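Long-range contact in decapping nuclease RAI1 (Candida albicans, PDB 5BUD), which removes NAD caps from RNA and also acts on 5' triphosphate and cap ends with divalent metal ions, and stabilises and stimulates the exoribonuclease RAT1: residues D38-D50 with K173-S185. Numbering follows the deposited sequence.
With MN (manganese (II) ion), chain G.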
ATOM      1  N   ASP A  38       3.199  19.230  11.394  1.00 42.82           N
ATOM      2  CA  ASP A  38       2.110  19.662  10.501  1.00 45.01           C
ATOM      3  C   ASP A  38       2.082  18.901   9.155  1.00 40.47           C
ATOM      4  O   ASP A  38       2.055  19.500   8.086  1.00 37.39           O
ATOM      5  CB  ASP A  38       2.189  21.178  10.245  1.00 49.68           C
ATOM      6  CG  ASP A  38       2.424  21.977  11.511  1.00 51.98           C
ATOM      7  OD1 ASP A  38       1.630  21.836  12.455  1.00 54.65           O
ATOM      8  OD2 ASP A  38       3.407  22.749  11.556  1.00 59.66           O
ATOM      9  N   PRO A  39       2.092  17.563   9.207  1.00 38.64           N
ATOM     10  CA  PRO A  39       2.060  16.776   7.976  1.00 38.40           C
ATOM     11  C   PRO A  39       0.747  16.954   7.179  1.00 35.54           C
ATOM     12  O   PRO A  39       0.741  16.827   5.961  1.00 35.52           O
ATOM     13  CB  PRO A  39       2.220  15.347   8.492  1.00 37.59           C
ATOM     14  CG  PRO A  39       1.604  15.382   9.845  1.00 39.33           C
ATOM     15  CD  PRO A  39       1.996  16.716  10.407  1.00 38.76           C
ATOM     16  N   GLU A  40      -0.329  17.297   7.874  1.00 37.18           N
ATOM     17  CA  GLU A  40      -1.647  17.563   7.271  1.00 40.00           C
ATOM     18  C   GLU A  40      -1.611  18.624   6.177  1.00 39.15           C
ATOM     19  O   GLU A  40      -2.484  18.656   5.335  1.00 36.09           O
ATOM     20  CB  GLU A  40      -2.682  17.970   8.329  1.00 42.78           C
ATOM     21  CG  GLU A  40      -2.681  17.129   9.605  1.00 46.64           C
ATOM     22  CD  GLU A  40      -1.631  17.574  10.624  1.00 51.37           C
ATOM     23  OE1 GLU A  40      -0.735  18.375  10.270  1.00 50.10           O
ATOM     24  OE2 GLU A  40      -1.692  17.116  11.785  1.00 62.90           O
ATOM     25  N   ASN A  41      -0.584  19.475   6.178  1.00 39.61           N
ATOM     26  CA  ASN A  41      -0.348  20.420   5.093  1.00 41.83           C
ATOM     27  C   ASN A  41       0.003  19.768   3.759  1.00 38.88           C
ATOM     28  O   ASN A  41      -0.071  20.398   2.688  1.00 33.86           O
ATOM     29  CB  ASN A  41       0.789  21.374   5.494  1.00 49.09           C
ATOM     30  CG  ASN A  41       0.468  22.160   6.754  1.00 52.84           C
ATOM     31  OD1 ASN A  41       1.344  22.397   7.597  1.00 58.15           O
ATOM     32  ND2 ASN A  41      -0.799  22.545   6.906  1.00 54.88           N
ATOM     33  N   SER A  42       0.426  18.519   3.814  1.00 34.09           N
ATOM     34  CA  SER A  42       0.711  17.766   2.604  1.00 32.40           C
ATOM     35  C   SER A  42      -0.465  16.916   2.086  1.00 28.53           C
ATOM     36  O   SER A  42      -0.339  16.249   1.044  1.00 27.90           O
ATOM     37  CB  SER A  42       1.910  16.847   2.850  1.00 34.76           C
ATOM     38  OG  SER A  42       3.056  17.619   3.049  1.00 38.29           O
ATOM     39  N   LEU A  43      -1.583  16.921   2.791  1.00 26.07           N
ATOM     40  CA  LEU A  43      -2.800  16.202   2.319  1.00 25.63           C
ATOM     41  C   LEU A  43      -3.516  16.992   1.201  1.00 26.40           C
ATOM     42  O   LEU A  43      -3.890  18.155   1.400  1.00 27.09           O
ATOM     43  CB  LEU A  43      -3.743  15.976   3.487  1.00 25.08           C
ATOM     44  CG  LEU A  43      -5.054  15.200   3.260  1.00 24.21           C
ATOM     45  CD1 LEU A  43      -4.834  13.779   2.778  1.00 25.86           C
ATOM     46  CD2 LEU A  43      -5.878  15.192   4.515  1.00 24.80           C
ATOM     47  N   SER A  44      -3.688  16.368   0.044  1.00 23.94           N
ATOM     48  CA  SER A  44      -4.538  16.920  -1.019  1.00 25.38           C
ATOM     49  C   SER A  44      -6.012  16.476  -0.895  1.00 23.65           C
ATOM     50  O   SER A  44      -6.342  15.543  -0.163  1.00 22.22           O
ATOM     51  CB  SER A  44      -3.974  16.553  -2.391  1.00 27.32           C
ATOM     52  OG  SER A  44      -4.202  15.153  -2.700  1.00 30.37           O
ATOM     53  N   TYR A  45      -6.879  17.135  -1.647  1.00 23.28           N
ATOM     54  CA  TYR A  45      -8.316  16.916  -1.605  1.00 23.80           C
ATOM     55  C   TYR A  45      -8.811  16.596  -3.001  1.00 23.81           C
ATOM     56  O   TYR A  45      -8.306  17.132  -3.986  1.00 25.16           O
ATOM     57  CB  TYR A  45      -9.021  18.159  -1.026  1.00 24.75           C
ATOM     58  CG  TYR A  45      -8.596  18.403   0.393  1.00 24.35           C
ATOM     59  CD1 TYR A  45      -7.397  19.077   0.690  1.00 25.31           C
ATOM     60  CD2 TYR A  45      -9.326  17.868   1.443  1.00 25.33           C
ATOM     61  CE1 TYR A  45      -6.987  19.243   2.007  1.00 26.00           C
ATOM     62  CE2 TYR A  45      -8.925  18.017   2.748  1.00 26.01           C
ATOM     63  CZ  TYR A  45      -7.756  18.707   3.025  1.00 25.90           C
ATOM     64  OH  TYR A  45      -7.398  18.817   4.324  1.00 26.99           O
ATOM     65  N   TYR A  46      -9.790  15.701  -3.089  1.00 22.83           N
ATOM     66  CA  TYR A  46     -10.332  15.289  -4.369  1.00 22.61           C
ATOM     67  C   TYR A  46     -11.165  16.425  -4.958  1.00 22.32           C
ATOM     68  O   TYR A  46     -11.998  16.984  -4.265  1.00 22.14           O
ATOM     69  CB  TYR A  46     -11.241  14.038  -4.208  1.00 23.09           C
ATOM     70  CG  TYR A  46     -11.692  13.508  -5.527  1.00 23.23           C
ATOM     71  CD1 TYR A  46     -10.811  12.843  -6.352  1.00 24.71           C
ATOM     72  CD2 TYR A  46     -12.981  13.745  -6.001  1.00 24.87           C
ATOM     73  CE1 TYR A  46     -11.204  12.376  -7.602  1.00 24.25           C
ATOM     74  CE2 TYR A  46     -13.378  13.289  -7.261  1.00 25.38           C
ATOM     75  CZ  TYR A  46     -12.486  12.583  -8.039  1.00 25.04           C
ATOM     76  OH  TYR A  46     -12.829  12.125  -9.301  1.00 28.85           O
ATOM     77  N   TYR A  47     -10.928  16.755  -6.213  1.00 22.83           N
ATOM     78  CA  TYR A  47     -11.745  17.740  -6.929  1.00 26.36           C
ATOM     79  C   TYR A  47     -11.652  17.551  -8.443  1.00 26.29           C
ATOM     80  O   TYR A  47     -10.638  17.898  -9.068  1.00 24.94           O
ATOM     81  CB  TYR A  47     -11.346  19.181  -6.546  1.00 30.13           C
ATOM     82  CG  TYR A  47     -12.305  20.215  -7.106  1.00 31.37           C
ATOM     83  CD1 TYR A  47     -11.955  21.006  -8.188  1.00 34.53           C
ATOM     84  CD2 TYR A  47     -13.580  20.355  -6.575  1.00 34.46           C
ATOM     85  CE1 TYR A  47     -12.833  21.950  -8.703  1.00 35.29           C
ATOM     86  CE2 TYR A  47     -14.473  21.278  -7.092  1.00 36.44           C
ATOM     87  CZ  TYR A  47     -14.092  22.069  -8.159  1.00 36.31           C
ATOM     88  OH  TYR A  47     -14.983  22.982  -8.688  1.00 42.81           O
ATOM     89  N   LEU A  48     -12.708  16.972  -9.032  1.00 25.35           N
ATOM     90  CA  LEU A  48     -12.736  16.700 -10.468  1.00 25.53           C
ATOM     91  C   LEU A  48     -14.190  16.729 -10.997  1.00 29.54           C
ATOM     92  O   LEU A  48     -14.872  15.701 -11.007  1.00 25.02           O
ATOM     93  CB  LEU A  48     -12.094  15.344 -10.763  1.00 26.30           C
ATOM     94  CG  LEU A  48     -11.885  15.042 -12.236  1.00 24.59           C
ATOM     95  CD1 LEU A  48     -11.118  16.175 -12.899  1.00 25.85           C
ATOM     96  CD2 LEU A  48     -11.160  13.712 -12.401  1.00 25.59           C
ATOM     97  N   PRO A  49     -14.684  17.925 -11.348  1.00 33.38           N
ATOM     98  CA  PRO A  49     -16.056  18.088 -11.863  1.00 35.25           C
ATOM     99  C   PRO A  49     -16.251  17.437 -13.236  1.00 35.10           C
ATOM    100  O   PRO A  49     -15.340  17.434 -14.063  1.00 32.30           O
ATOM    101  CB  PRO A  49     -16.212  19.612 -11.999  1.00 35.49           C
ATOM    102  CG  PRO A  49     -15.082  20.218 -11.208  1.00 36.98           C
ATOM    103  CD  PRO A  49     -13.969  19.211 -11.249  1.00 35.03           C
ATOM    104  N   ASP A  50     -17.452  16.941 -13.486  1.00 39.00           N
ATOM    105  CA  ASP A  50     -17.801  16.374 -14.796  1.00 40.45           C
ATOM    106  C   ASP A  50     -17.461  17.278 -15.954  1.00 39.82           C
ATOM    107  O   ASP A  50     -17.000  16.807 -16.983  1.00 34.64           O
ATOM    108  CB  ASP A  50     -19.275  16.051 -14.841  1.00 40.40           C
ATOM    109  CG  ASP A  50     -19.614  14.863 -14.004  1.00 41.87           C
ATOM    110  OD1 ASP A  50     -18.678  14.178 -13.541  1.00 41.44           O
ATOM    111  OD2 ASP A  50     -20.812  14.621 -13.804  1.00 47.15           O
ATOM    112  N   LYS A 173      -0.412  11.328 -13.173  1.00 21.10           N
ATOM    113  CA  LYS A 173      -1.058  12.485 -13.810  1.00 22.12           C
ATOM    114  C   LYS A 173      -2.506  12.605 -13.358  1.00 22.97           C
ATOM    115  O   LYS A 173      -3.022  13.702 -13.098  1.00 21.54           O
ATOM    116  CB  LYS A 173      -0.991  12.351 -15.342  1.00 24.58           C
ATOM    117  CG  LYS A 173      -1.654  13.491 -16.120  1.00 25.08           C
ATOM    118  CD  LYS A 173      -0.919  14.824 -16.039  1.00 27.05           C
ATOM    119  CE  LYS A 173      -1.500  15.795 -17.068  1.00 30.52           C
ATOM    120  NZ  LYS A 173      -0.920  17.161 -16.923  1.00 31.92           N
ATOM    121  N   PHE A 174      -3.176  11.460 -13.231  1.00 21.96           N
ATOM    122  CA  PHE A 174      -4.547  11.453 -12.778  1.00 22.29           C
ATOM    123  C   PHE A 174      -4.654  12.033 -11.374  1.00 22.17           C
ATOM    124  O   PHE A 174      -5.554  12.843 -11.106  1.00 23.02           O
ATOM    125  CB  PHE A 174      -5.131  10.020 -12.846  1.00 21.82           C
ATOM    126  CG  PHE A 174      -6.551   9.930 -12.401  1.00 21.76           C
ATOM    127  CD1 PHE A 174      -7.558  10.582 -13.104  1.00 23.55           C
ATOM    128  CD2 PHE A 174      -6.897   9.181 -11.288  1.00 21.81           C
ATOM    129  CE1 PHE A 174      -8.886  10.501 -12.687  1.00 23.18           C
ATOM    130  CE2 PHE A 174      -8.231   9.079 -10.868  1.00 22.45           C
ATOM    131  CZ  PHE A 174      -9.221   9.761 -11.560  1.00 23.23           C
ATOM    132  N   GLU A 175      -3.736  11.637 -10.486  1.00 21.07           N
ATOM    133  CA  GLU A 175      -3.706  12.181  -9.156  1.00 23.16           C
ATOM    134  C   GLU A 175      -3.535  13.695  -9.193  1.00 22.02           C
ATOM    135  O   GLU A 175      -4.153  14.410  -8.414  1.00 23.81           O
ATOM    136  CB  GLU A 175      -2.558  11.602  -8.318  1.00 23.74           C
ATOM    137  CG  GLU A 175      -2.646  10.129  -7.975  1.00 25.76           C
ATOM    138  CD  GLU A 175      -1.377   9.650  -7.259  1.00 27.35           C
ATOM    139  OE1 GLU A 175      -0.554  10.510  -6.907  1.00 32.19           O
ATOM    140  OE2 GLU A 175      -1.167   8.446  -7.078  1.00 25.00           O
ATOM    141  N   THR A 176      -2.688  14.155 -10.099  1.00 22.52           N
ATOM    142  CA  THR A 176      -2.395  15.577 -10.231  1.00 24.75           C
ATOM    143  C   THR A 176      -3.613  16.355 -10.722  1.00 24.38           C
ATOM    144  O   THR A 176      -3.919  17.380 -10.161  1.00 26.33           O
ATOM    145  CB  THR A 176      -1.177  15.787 -11.166  1.00 25.03           C
ATOM    146  OG1 THR A 176      -0.055  15.074 -10.623  1.00 25.11           O
ATOM    147  CG2 THR A 176      -0.832  17.249 -11.294  1.00 27.37           C
ATOM    148  N   ILE A 177      -4.318  15.853 -11.736  1.00 24.29           N
ATOM    149  CA  ILE A 177      -5.460  16.595 -12.301  1.00 24.76           C
ATOM    150  C   ILE A 177      -6.778  16.408 -11.537  1.00 24.61           C
ATOM    151  O   ILE A 177      -7.693  17.206 -11.706  1.00 23.82           O
ATOM    152  CB  ILE A 177      -5.593  16.406 -13.830  1.00 24.88           C
ATOM    153  CG1 ILE A 177      -5.863  14.948 -14.245  1.00 25.15           C
ATOM    154  CG2 ILE A 177      -4.308  16.858 -14.495  1.00 26.83           C
ATOM    155  CD1 ILE A 177      -7.300  14.506 -14.123  1.00 24.89           C
ATOM    156  N   ALA A 178      -6.818  15.444 -10.612  1.00 23.35           N
ATOM    157  CA  ALA A 178      -8.032  15.134  -9.823  1.00 23.85           C
ATOM    158  C   ALA A 178      -8.028  15.664  -8.409  1.00 23.19           C
ATOM    159  O   ALA A 178      -9.039  15.539  -7.705  1.00 22.67           O
ATOM    160  CB  ALA A 178      -8.283  13.628  -9.814  1.00 22.66           C
ATOM    161  N   THR A 179      -6.926  16.291  -7.977  1.00 22.35           N
ATOM    162  CA  THR A 179      -6.838  16.782  -6.623  1.00 23.29           C
ATOM    163  C   THR A 179      -6.363  18.258  -6.562  1.00 24.00           C
ATOM    164  O   THR A 179      -5.768  18.764  -7.506  1.00 24.74           O
ATOM    165  CB  THR A 179      -5.837  15.959  -5.791  1.00 24.81           C
ATOM    166  OG1 THR A 179      -4.498  16.173  -6.291  1.00 23.63           O
ATOM    167  CG2 THR A 179      -6.199  14.452  -5.803  1.00 24.37           C
ATOM    168  N   ILE A 180      -6.639  18.885  -5.436  1.00 24.58           N
ATOM    169  CA  ILE A 180      -6.238  20.270  -5.117  1.00 26.54           C
ATOM    170  C   ILE A 180      -5.548  20.300  -3.739  1.00 28.13           C
ATOM    171  O   ILE A 180      -5.854  19.469  -2.863  1.00 25.89           O
ATOM    172  CB  ILE A 180      -7.478  21.199  -5.150  1.00 24.61           C
ATOM    173  CG1 ILE A 180      -8.672  20.541  -4.434  1.00 23.55           C
ATOM    174  CG2 ILE A 180      -7.832  21.509  -6.593  1.00 25.37           C
ATOM    175  CD1 ILE A 180      -9.869  21.443  -4.183  1.00 24.94           C
ATOM    176  N   PRO A 181      -4.599  21.235  -3.531  1.00 31.59           N
ATOM    177  CA  PRO A 181      -3.779  21.176  -2.315  1.00 31.60           C
ATOM    178  C   PRO A 181      -4.479  21.554  -1.027  1.00 32.08           C
ATOM    179  O   PRO A 181      -3.922  21.344   0.036  1.00 34.75           O
ATOM    180  CB  PRO A 181      -2.624  22.151  -2.603  1.00 34.69           C
ATOM    181  CG  PRO A 181      -3.099  23.020  -3.713  1.00 34.96           C
ATOM    182  CD  PRO A 181      -4.020  22.145  -4.534  1.00 33.91           C
ATOM    183  N   LYS A 182      -5.682  22.114  -1.133  1.00 29.87           N
ATOM    184  CA  LYS A 182      -6.487  22.515  -0.014  1.00 32.79           C
ATOM    185  C   LYS A 182      -7.938  22.259  -0.382  1.00 31.44           C
ATOM    186  O   LYS A 182      -8.247  22.050  -1.546  1.00 30.41           O
ATOM    187  CB  LYS A 182      -6.253  24.004   0.284  1.00 39.09           C
ATOM    188  CG  LYS A 182      -4.892  24.289   0.929  1.00 41.58           C
ATOM    189  CD  LYS A 182      -4.888  23.887   2.407  1.00 46.69           C
ATOM    190  CE  LYS A 182      -3.569  23.276   2.864  1.00 49.77           C
ATOM    191  NZ  LYS A 182      -2.411  24.191   2.662  1.00 54.65           N
ATOM    192  N   PRO A 183      -8.829  22.255   0.603  1.00 31.95           N
ATOM    193  CA  PRO A 183     -10.215  21.953   0.272  1.00 32.37           C
ATOM    194  C   PRO A 183     -10.822  23.011  -0.621  1.00 31.96           C
ATOM    195  O   PRO A 183     -10.314  24.157  -0.680  1.00 27.90           O
ATOM    196  CB  PRO A 183     -10.922  21.908   1.631  1.00 33.74           C
ATOM    197  CG  PRO A 183      -9.941  22.359   2.638  1.00 33.27           C
ATOM    198  CD  PRO A 183      -8.587  22.364   2.048  1.00 32.78           C
ATOM    199  N   TRP A 184     -11.890  22.637  -1.320  1.00 31.57           N
ATOM    200  CA  TRP A 184     -12.514  23.519  -2.305  1.00 33.45           C
ATOM    201  C   TRP A 184     -12.664  24.970  -1.805  1.00 34.57           C
ATOM    202  O   TRP A 184     -12.491  25.908  -2.569  1.00 35.26           O
ATOM    203  CB  TRP A 184     -13.882  22.977  -2.713  1.00 37.25           C
ATOM    204  CG  TRP A 184     -14.599  23.907  -3.630  1.00 38.60           C
ATOM    205  CD1 TRP A 184     -14.344  24.108  -4.954  1.00 39.99           C
ATOM    206  CD2 TRP A 184     -15.660  24.791  -3.285  1.00 42.02           C
ATOM    207  NE1 TRP A 184     -15.199  25.039  -5.468  1.00 40.64           N
ATOM    208  CE2 TRP A 184     -16.021  25.482  -4.462  1.00 43.74           C
ATOM    209  CE3 TRP A 184     -16.360  25.056  -2.099  1.00 45.34           C
ATOM    210  CZ2 TRP A 184     -17.040  26.444  -4.485  1.00 46.07           C
ATOM    211  CZ3 TRP A 184     -17.380  26.006  -2.122  1.00 46.50           C
ATOM    212  CH2 TRP A 184     -17.708  26.687  -3.308  1.00 47.24           C
ATOM    213  N   SER A 185     -13.007  25.135  -0.535  1.00 37.98           N
ATOM    214  CA  SER A 185     -13.255  26.452   0.047  1.00 41.36           C
ATOM    215  C   SER A 185     -12.044  27.376   0.183  1.00 42.66           C
ATOM    216  O   SER A 185     -12.215  28.592   0.271  1.00 41.31           O
ATOM    217  CB  SER A 185     -13.860  26.268   1.420  1.00 44.94           C
ATOM    218  OG  SER A 185     -14.946  25.361   1.352  1.00 50.13           O
TER
HETATM  219 MN    MN G 403       0.920  10.308  -5.277  1.00 54.42          MN
HETATM  220  O   HOH W   1      -1.249  19.574   0.030  1.00 45.96           O
HETATM  221  O   HOH W   2      -2.296  14.605  -5.093  1.00 40.51           O
HETATM  222  O   HOH W   3       0.724  12.610  -4.661  1.00 43.60           O
HETATM  223  O   HOH W   4       2.753   9.769  -3.815  1.00 44.77           O
HETATM  224  O   HOH W   5      -0.673   9.800  -3.557  1.00 43.16           O
HETATM  225  O   HOH W   6       2.194  11.171  -6.946  1.00 49.59           O
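Y45 and I180 form an antiparallel hydrogen-bonded pair: Y45 N donates to I180 O at 2.8 Å, and I180 N returns the bond to Y45 O. Two residues on, Y47 N reaches A178 O (2.7 Å) in a nearly straight bond, 171° at the hydrogen, with the donor tilted out of the carbonyl plane. The Y45 ring is packed from one face by P183, whose CD stands 3.9 Å from the ring centroid in a CH-pi contact. Y47 sets CB against I180 CD1, while its ring and the five-membered ring of W184 are inclined at 30° and strongly offset, with CE2 of Y47 meeting CD1 of W184 at 3.5 Å. With CG anti to the backbone N (chi1 -172°), L48 turns CD2 onto A178 CB and F174 CE1, both at 3.9 Å. Among the polar side chains, T179 OG1 donates to E175 O, and water 2 bridges T179 OG1 and S44 OG. E175 OE1 binds manganese at 2.2 Å, and four waters also coordinate the ion. The two-stranded antiparallel ladder of 45-46 and 179-180 joins segment 38-50 to the chain that follows E175, a metal ligand of the PD-(D/E)XK nuclease active site, on helix 158-178.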